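Local coordinates for HRDC domain-containing protein (Bifidobacterium adolescentis ATCC 15703, PDB 3CYM) that is of unknown function but, like its ribonuclease D relatives, probably binds nucleic acid and acts as a 3'-5' exonuclease, at residues L240-R243 / R244-A248; L259-S262 / S263-E266; R308-K311 / P312-K316. All coordinates share one frame; numbering follows the deposited sequence. Where two conformers were deposited one is given.

Contact 1 (L240-R243 / R244-A248); sequences LWTR and RDELA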
loop_
_atom_site.group_PDB
_atom_site.type_symbol
_atom_site.label_atom_id
_atom_site.label_comp_id
_atom_site.label_asym_id
_atom_site.label_seq_id
_atom_site.Cartn_x
_atom_site.Cartn_y
_atom_site.Cartn_z
ATOM N N LEU A 240 -5.896 -19.696 15.085
ATOM C CA LEU A 240 -5.875 -20.067 13.665
ATOM C C LEU A 240 -5.180 -19.043 12.771
ATOM O O LEU A 240 -4.365 -19.423 11.927
ATOM C CB LEU A 240 -7.291 -20.323 13.148
ATOM C CG LEU A 240 -7.953 -21.653 13.524
ATOM C CD1 LEU A 240 -9.377 -21.602 13.062
ATOM C CD2 LEU A 240 -7.246 -22.851 12.898
ATOM N N TRP A 241 -5.506 -17.759 12.947
ATOM C CA TRP A 241 -4.841 -16.678 12.226
ATOM C C TRP A 241 -3.331 -16.712 12.423
ATOM O O TRP A 241 -2.576 -16.518 11.462
ATOM C CB TRP A 241 -5.363 -15.298 12.653
ATOM C CG TRP A 241 -4.833 -14.175 11.790
ATOM C CD1 TRP A 241 -5.455 -13.617 10.698
ATOM C CD2 TRP A 241 -3.574 -13.482 11.930
ATOM N NE1 TRP A 241 -4.666 -12.633 10.157
ATOM C CE2 TRP A 241 -3.509 -12.526 10.889
ATOM C CE3 TRP A 241 -2.500 -13.576 12.837
ATOM C CZ2 TRP A 241 -2.408 -11.663 10.727
ATOM C CZ3 TRP A 241 -1.395 -12.726 12.672
ATOM C CH2 TRP A 241 -1.364 -11.781 11.624
ATOM N N THR A 242 -2.911 -16.922 13.670
ATOM C CA THR A 242 -1.501 -16.894 14.048
ATOM C C THR A 242 -0.720 -18.020 13.387
ATOM O O THR A 242 0.325 -17.770 12.770
ATOM C CB THR A 242 -1.330 -16.967 15.582
ATOM O OG1 THR A 242 -2.041 -15.882 16.187
ATOM C CG2 THR A 242 0.146 -16.894 15.985
ATOM N N ARG A 243 -1.226 -19.248 13.510
ATOM C CA ARG A 243 -0.555 -20.396 12.906
ATOM C C ARG A 243 -0.550 -20.311 11.376
ATOM O O ARG A 243 0.464 -20.600 10.750
ATOM C CB ARG A 243 -1.138 -21.715 13.407
ATOM C CG ARG A 243 -0.375 -22.966 12.953
ATOM C CD ARG A 243 1.140 -22.897 13.188
ATOM N NE ARG A 243 1.790 -24.146 12.781
ATOM C CZ ARG A 243 3.076 -24.290 12.468
ATOM N NH1 ARG A 243 3.913 -23.254 12.467
ATOM N NH2 ARG A 243 3.527 -25.489 12.122
ATOM N N ARG A 244 -1.671 -19.881 10.793
ATOM C CA ARG A 244 -1.760 -19.641 9.351
ATOM C C ARG A 244 -0.728 -18.606 8.888
ATOM O O ARG A 244 -0.159 -18.744 7.817
ATOM C CB ARG A 244 -3.179 -19.193 8.974
ATOM C CG ARG A 244 -3.446 -19.025 7.485
ATOM C CD ARG A 244 -4.826 -18.451 7.241
ATOM N NE ARG A 244 -4.932 -17.027 7.560
ATOM C CZ ARG A 244 -5.971 -16.261 7.228
ATOM N NH1 ARG A 244 -5.985 -14.980 7.567
ATOM N NH2 ARG A 244 -6.998 -16.770 6.555
ATOM N N ASP A 245 -0.479 -17.589 9.711
ATOM C CA ASP A 245 0.485 -16.535 9.377
ATOM C C ASP A 245 1.934 -17.029 9.420
ATOM O O ASP A 245 2.743 -16.647 8.578
ATOM C CB ASP A 245 0.304 -15.327 10.299
ATOM C CG ASP A 245 1.140 -14.136 9.874
ATOM O OD1 ASP A 245 0.794 -13.487 8.863
ATOM O OD2 ASP A 245 2.134 -13.846 10.564
ATOM N N GLU A 246 2.245 -17.870 10.403
ATOM C CA GLU A 246 3.569 -18.494 10.527
ATOM C C GLU A 246 3.896 -19.348 9.311
ATOM O O GLU A 246 4.954 -19.191 8.697
ATOM C CB GLU A 246 3.629 -19.372 11.778
ATOM C CG GLU A 246 3.577 -18.614 13.083
ATOM C CD GLU A 246 3.482 -19.526 14.284
ATOM O OE1 GLU A 246 3.606 -20.762 14.120
ATOM O OE2 GLU A 246 3.275 -18.997 15.398
ATOM N N LEU A 247 2.962 -20.236 8.975
ATOM C CA LEU A 247 3.101 -21.177 7.865
ATOM C C LEU A 247 3.077 -20.495 6.508
ATOM O O LEU A 247 3.707 -20.961 5.571
ATOM C CB LEU A 247 2.005 -22.242 7.936
ATOM C CG LEU A 247 2.151 -23.239 9.094
ATOM C CD1 LEU A 247 0.883 -24.019 9.356
ATOM C CD2 LEU A 247 3.308 -24.197 8.850
ATOM N N ALA A 248 2.349 -19.389 6.404
ATOM C CA ALA A 248 2.300 -18.618 5.163
ATOM C C ALA A 248 3.630 -17.921 4.892
ATOM O O ALA A 248 4.049 -17.806 3.738
ATOM C CB ALA A 248 1.177 -17.620 5.207
HETATM O O HOH W 1 -2.881 -15.350 8.666
#
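Arg243 and Glu246, one helical turn apart, form a salt bridge, Arg243 NH1 donating to Glu246 OE1 at 3.0 Å. The carboxylate is turned 70° from the guanidinium plane, and OE1 sits slightly out of it. The Arg243 chain bends at chi2 (50°) and lies over Leu247, which puts Leu247 CD2 against one face of the guanidinium, 3.5 Å from Arg243 NH2. The aromatic contact is a CH-pi one: Asp245 CB rests over the six-membered ring of Trp241, 4.1 Å from its centroid, with the carboxylate nearly parallel to the indole. The Asp245 oxygens bond elsewhere, OD1 with Tyr53 OH and OD2 with Arg249. Trp241 also meets Arg244 obliquely, CD1 3.5 Å from Arg244 NH1 with the planes 57° apart. Water 1 joins the same pair, donating to Trp241 O at 3.0 Å and accepting from Arg244 NE at 2.9 Å, in the guanidinium plane at its edge. The backbone carries the i to i+4 bonds of helix 231-250 in the HRDC domain, such as Leu247 N to Arg243 O at 3.1 Å. Arg244 is buried; the water at NE and the bonds of NH2 to Asp261 and Leu259 O restrict the turning of its guanidinium, and Asp261 probably offsets its charge.

Contact 2 (L259-S262 / S263-E266); sequences LSDS and SIIE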
loop_
_atom_site.group_PDB
_atom_site.type_symbol
_atom_site.label_atom_id
_atom_site.label_comp_id
_atom_site.label_asym_id
_atom_site.label_seq_id
_atom_site.Cartn_x
_atom_site.Cartn_y
_atom_site.Cartn_z
ATOM N N LEU A 259 -5.604 -21.325 4.211
ATOM C CA LEU A 259 -6.821 -21.493 4.983
ATOM C C LEU A 259 -7.677 -20.244 4.774
ATOM O O LEU A 259 -7.202 -19.111 4.938
ATOM C CB LEU A 259 -6.484 -21.719 6.471
ATOM C CG LEU A 259 -7.601 -22.004 7.479
ATOM C CD1 LEU A 259 -8.239 -23.370 7.256
ATOM C CD2 LEU A 259 -7.052 -21.896 8.889
ATOM N N SER A 260 -8.930 -20.461 4.389
ATOM C CA SER A 260 -9.877 -19.382 4.171
ATOM C C SER A 260 -10.362 -18.775 5.486
ATOM O O SER A 260 -10.303 -19.417 6.538
ATOM C CB SER A 260 -11.078 -19.909 3.397
ATOM O OG SER A 260 -11.836 -20.786 4.210
ATOM N N ASP A 261 -10.862 -17.544 5.405
ATOM C CA ASP A 261 -11.505 -16.870 6.530
ATOM C C ASP A 261 -12.844 -17.514 6.892
ATOM O O ASP A 261 -13.188 -17.589 8.066
ATOM C CB ASP A 261 -11.708 -15.388 6.222
ATOM C CG ASP A 261 -10.417 -14.585 6.295
ATOM O OD1 ASP A 261 -9.338 -15.181 6.495
ATOM O OD2 ASP A 261 -10.482 -13.343 6.158
ATOM N N SER A 262 -13.582 -17.982 5.883
ATOM C CA SER A 262 -14.827 -18.734 6.088
ATOM C C SER A 262 -14.616 -19.959 6.957
ATOM O O SER A 262 -15.412 -20.194 7.857
ATOM C CB SER A 262 -15.437 -19.192 4.759
ATOM O OG SER A 262 -15.575 -18.116 3.855
ATOM N N SER A 263 -13.557 -20.728 6.674
ATOM C CA SER A 263 -13.198 -21.921 7.463
ATOM C C SER A 263 -12.901 -21.575 8.906
ATOM O O SER A 263 -13.421 -22.232 9.798
ATOM C CB SER A 263 -11.987 -22.660 6.889
ATOM O OG SER A 263 -12.297 -23.253 5.640
ATOM N N ILE A 264 -12.064 -20.552 9.106
ATOM C CA ILE A 264 -11.726 -20.009 10.430
ATOM C C ILE A 264 -12.976 -19.641 11.247
ATOM O O ILE A 264 -13.147 -20.125 12.368
ATOM C CB ILE A 264 -10.763 -18.782 10.327
ATOM C CG1 ILE A 264 -9.385 -19.216 9.822
ATOM C CG2 ILE A 264 -10.610 -18.071 11.674
ATOM C CD1 ILE A 264 -8.465 -18.075 9.465
ATOM N N ILE A 265 -13.848 -18.811 10.670
ATOM C CA ILE A 265 -15.110 -18.414 11.315
ATOM C C ILE A 265 -16.015 -19.629 11.566
ATOM O O ILE A 265 -16.583 -19.773 12.646
ATOM C CB ILE A 265 -15.844 -17.301 10.495
ATOM C CG1 ILE A 265 -14.980 -16.029 10.387
ATOM C CG2 ILE A 265 -17.222 -16.972 11.074
ATOM C CD1 ILE A 265 -14.627 -15.374 11.709
ATOM N N GLU A 266 -16.102 -20.518 10.582
ATOM C CA GLU A 266 -16.902 -21.737 10.686
ATOM C C GLU A 266 -16.517 -22.606 11.884
ATOM O O GLU A 266 -17.386 -23.019 12.661
ATOM C CB GLU A 266 -16.759 -22.559 9.412
ATOM C CG GLU A 266 -18.067 -22.986 8.812
ATOM C CD GLU A 266 -17.896 -24.004 7.700
ATOM O OE1 GLU A 266 -18.513 -25.085 7.799
ATOM O OE2 GLU A 266 -17.148 -23.727 6.732
HETATM O O HOH W 2 -10.066 -23.134 4.109
#
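The carboxylate of Asp261 is a flat group with little against it from its own helix: Ile264 CD1 lies a loose 4.2 Å from Asp261 OD1, which is in a salt bridge with Arg244, while OD2 takes the backbone N-H of Ser222. Glu266 OE2 hydrogen-bonds Ser283 OG outside the segments. The turn itself is held by Ser260, whose OG accepts from Ser263 N at 3.0 Å. A chi1 of 69° tucks OG between the backbone N and carbonyl carbon, facing the N-H it caps. This is an N-cap, and it opens helix 261-270 of the HRDC domain by giving a first-turn amide an acceptor. Ser263 OG lies 2.9 Å from Ser260 OG, and water 2 ties it back to the loop, 2.7 Å from Ser263 OG and accepting from Ser260 N; Ser263 OG also bonds Ser283 OG. Regular backbone bonds follow, Ile265 N to Asp261 O at 3.0 Å and Glu266 N to Ser262 O at 2.8 Å, while Ile264 N to Ser260 O is weak. On the apolar side Leu259 lies against the first turn, CD2 on Ile264 CG1 at 3.7 Å and CD1 on Ser263 CB.

Contact 3 (R308-K311 / P312-K316); sequences RKIK and PSMWK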
loop_
_atom_site.group_PDB
_atom_site.type_symbol
_atom_site.label_atom_id
_atom_site.label_comp_id
_atom_site.label_asym_id
_atom_site.label_seq_id
_atom_site.Cartn_x
_atom_site.Cartn_y
_atom_site.Cartn_z
ATOM N N ARG A 308 -1.071 -28.407 -0.452
ATOM C CA ARG A 308 -1.136 -29.824 -0.069
ATOM C C ARG A 308 -0.155 -30.170 1.048
ATOM O O ARG A 308 -0.302 -31.185 1.721
ATOM C CB ARG A 308 -0.815 -30.731 -1.269
ATOM C CG ARG A 308 -1.777 -30.679 -2.451
ATOM C CD ARG A 308 -1.401 -31.737 -3.485
ATOM N NE ARG A 308 -1.315 -31.193 -4.843
ATOM C CZ ARG A 308 -0.196 -31.146 -5.564
ATOM N NH1 ARG A 308 0.943 -31.631 -5.075
ATOM N NH2 ARG A 308 -0.215 -30.627 -6.783
ATOM N N LYS A 309 0.878 -29.341 1.211
ATOM C CA LYS A 309 1.936 -29.589 2.202
ATOM C C LYS A 309 1.434 -29.312 3.620
ATOM O O LYS A 309 1.971 -29.820 4.599
ATOM C CB LYS A 309 3.149 -28.707 1.907
ATOM C CG LYS A 309 4.488 -29.398 2.030
ATOM C CD LYS A 309 5.103 -29.663 0.653
ATOM C CE LYS A 309 5.869 -28.441 0.147
ATOM N NZ LYS A 309 6.347 -28.611 -1.264
ATOM N N ILE A 310 0.404 -28.483 3.719
ATOM C CA ILE A 310 -0.238 -28.199 4.989
ATOM C C ILE A 310 -1.524 -29.020 5.079
ATOM O O ILE A 310 -2.413 -28.900 4.237
ATOM C CB ILE A 310 -0.432 -26.676 5.166
ATOM C CG1 ILE A 310 0.916 -26.048 5.507
ATOM C CG2 ILE A 310 -1.393 -26.367 6.283
ATOM C CD1 ILE A 310 1.360 -24.996 4.547
ATOM N N LYS A 311 -1.580 -29.886 6.088
ATOM C CA LYS A 311 -2.664 -30.849 6.255
ATOM C C LYS A 311 -3.722 -30.321 7.218
ATOM O O LYS A 311 -3.398 -29.511 8.098
ATOM C CB LYS A 311 -2.115 -32.180 6.789
ATOM C CG LYS A 311 -0.978 -32.778 5.984
ATOM C CD LYS A 311 -1.380 -33.153 4.571
ATOM C CE LYS A 311 -0.216 -33.798 3.839
ATOM N NZ LYS A 311 -0.521 -33.988 2.398
ATOM N N PRO A 312 -4.992 -30.757 7.046
ATOM C CA PRO A 312 -6.075 -30.504 7.996
ATOM C C PRO A 312 -5.720 -30.740 9.466
ATOM O O PRO A 312 -6.109 -29.931 10.316
ATOM C CB PRO A 312 -7.152 -31.487 7.543
ATOM C CG PRO A 312 -6.977 -31.531 6.088
ATOM C CD PRO A 312 -5.497 -31.481 5.861
ATOM N N SER A 313 -4.966 -31.811 9.742
ATOM C CA SER A 313 -4.567 -32.180 11.101
ATOM C C SER A 313 -3.849 -31.058 11.841
ATOM O O SER A 313 -3.930 -30.971 13.062
ATOM C CB SER A 313 -3.666 -33.419 11.088
ATOM O OG SER A 313 -4.367 -34.570 10.655
ATOM N N MET A 314 -3.135 -30.213 11.092
ATOM C CA MET A 314 -2.389 -29.089 11.668
ATOM C C MET A 314 -3.322 -28.019 12.220
ATOM O O MET A 314 -3.003 -27.367 13.210
ATOM C CB MET A 314 -1.445 -28.455 10.638
ATOM C CG MET A 314 -0.433 -29.417 10.015
ATOM S SD MET A 314 0.516 -28.639 8.690
ATOM C CE MET A 314 1.374 -30.048 7.998
ATOM N N TRP A 315 -4.466 -27.827 11.567
ATOM C CA TRP A 315 -5.465 -26.892 12.062
ATOM C C TRP A 315 -6.229 -27.498 13.229
ATOM O O TRP A 315 -6.560 -26.793 14.168
ATOM C CB TRP A 315 -6.420 -26.451 10.956
ATOM C CG TRP A 315 -5.724 -25.981 9.705
ATOM C CD1 TRP A 315 -5.812 -26.542 8.471
ATOM C CD2 TRP A 315 -4.830 -24.864 9.576
ATOM N NE1 TRP A 315 -5.035 -25.848 7.574
ATOM C CE2 TRP A 315 -4.422 -24.813 8.226
ATOM C CE3 TRP A 315 -4.339 -23.898 10.469
ATOM C CZ2 TRP A 315 -3.549 -23.832 7.741
ATOM C CZ3 TRP A 315 -3.468 -22.926 9.987
ATOM C CH2 TRP A 315 -3.079 -22.905 8.635
ATOM N N LYS A 316 -6.471 -28.805 13.167
ATOM C CA LYS A 316 -7.138 -29.565 14.235
ATOM C C LYS A 316 -6.421 -29.419 15.584
ATOM O O LYS A 316 -7.063 -29.147 16.593
ATOM C CB LYS A 316 -7.260 -31.037 13.823
ATOM C CG LYS A 316 -7.885 -31.970 14.860
ATOM C CD LYS A 316 -8.391 -33.274 14.222
ATOM C CE LYS A 316 -7.287 -34.094 13.540
ATOM N NZ LYS A 316 -6.389 -34.778 14.516
#
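Met314 N donates to Lys311 O at 3.1 Å, coming from well above the carbonyl plane (53° out of it) and not along a lone pair. Trp315 CD1 packs near the same oxygen, 3.8 Å from Lys311 O. The same methionine also meets the N-H of Lys311. With CG beside its own backbone N and the rest of the chain extended, the Met314 side chain runs back alongside the loop and brings SD to 3.6 Å from Lys311 N, in a weak N-H to sulfur bond; the backbone bond is the firmer of the two. The methyl CE of Met314 reaches further, to 3.5 Å from Lys309 O. The segment 308-311 is the short connection between helix 304-307 and helix 312-323, and Pro312 follows it; Pro312 O accepts from Lys316 N, and more weakly from Trp315 N. Under the loop is an apolar cluster. Ile310 CG2 sits between the sulfur of Met314, with SD at 3.8 Å, and the indole of Trp315, where CZ2 is nearest at 3.6 Å. Trp315 also packs on helix 231-250, while Ile310 touches Tyr251 as well. On the outer side the Lys311 chain, bent at chi2 (-63°), folds back along the loop, and Lys311 NZ donates to Arg308 O at 2.9 Å.

Along the chain the three contacts come in series, neither nested nor crossing, and each closes only a local turn. Contact 1 lies in the long helix 231-250; helix 255-258 follows, then contact 2, where the chain enters helix 261-270. Contact 3 comes some forty residues later, where the loop after helix 304-307 passes into helix 312-323. In space they converge, with centres 12 to 14 Å apart. Arg244 of contact 1 reaches contact 2 through Asp261 and probably Leu259 O, while Leu240 packs on Ile264. Trp315 of contact 3 rests on Leu240, Arg244 and Leu259, and so ties helix 312-323 to helix 231-250 and to the entry of helix 261-270.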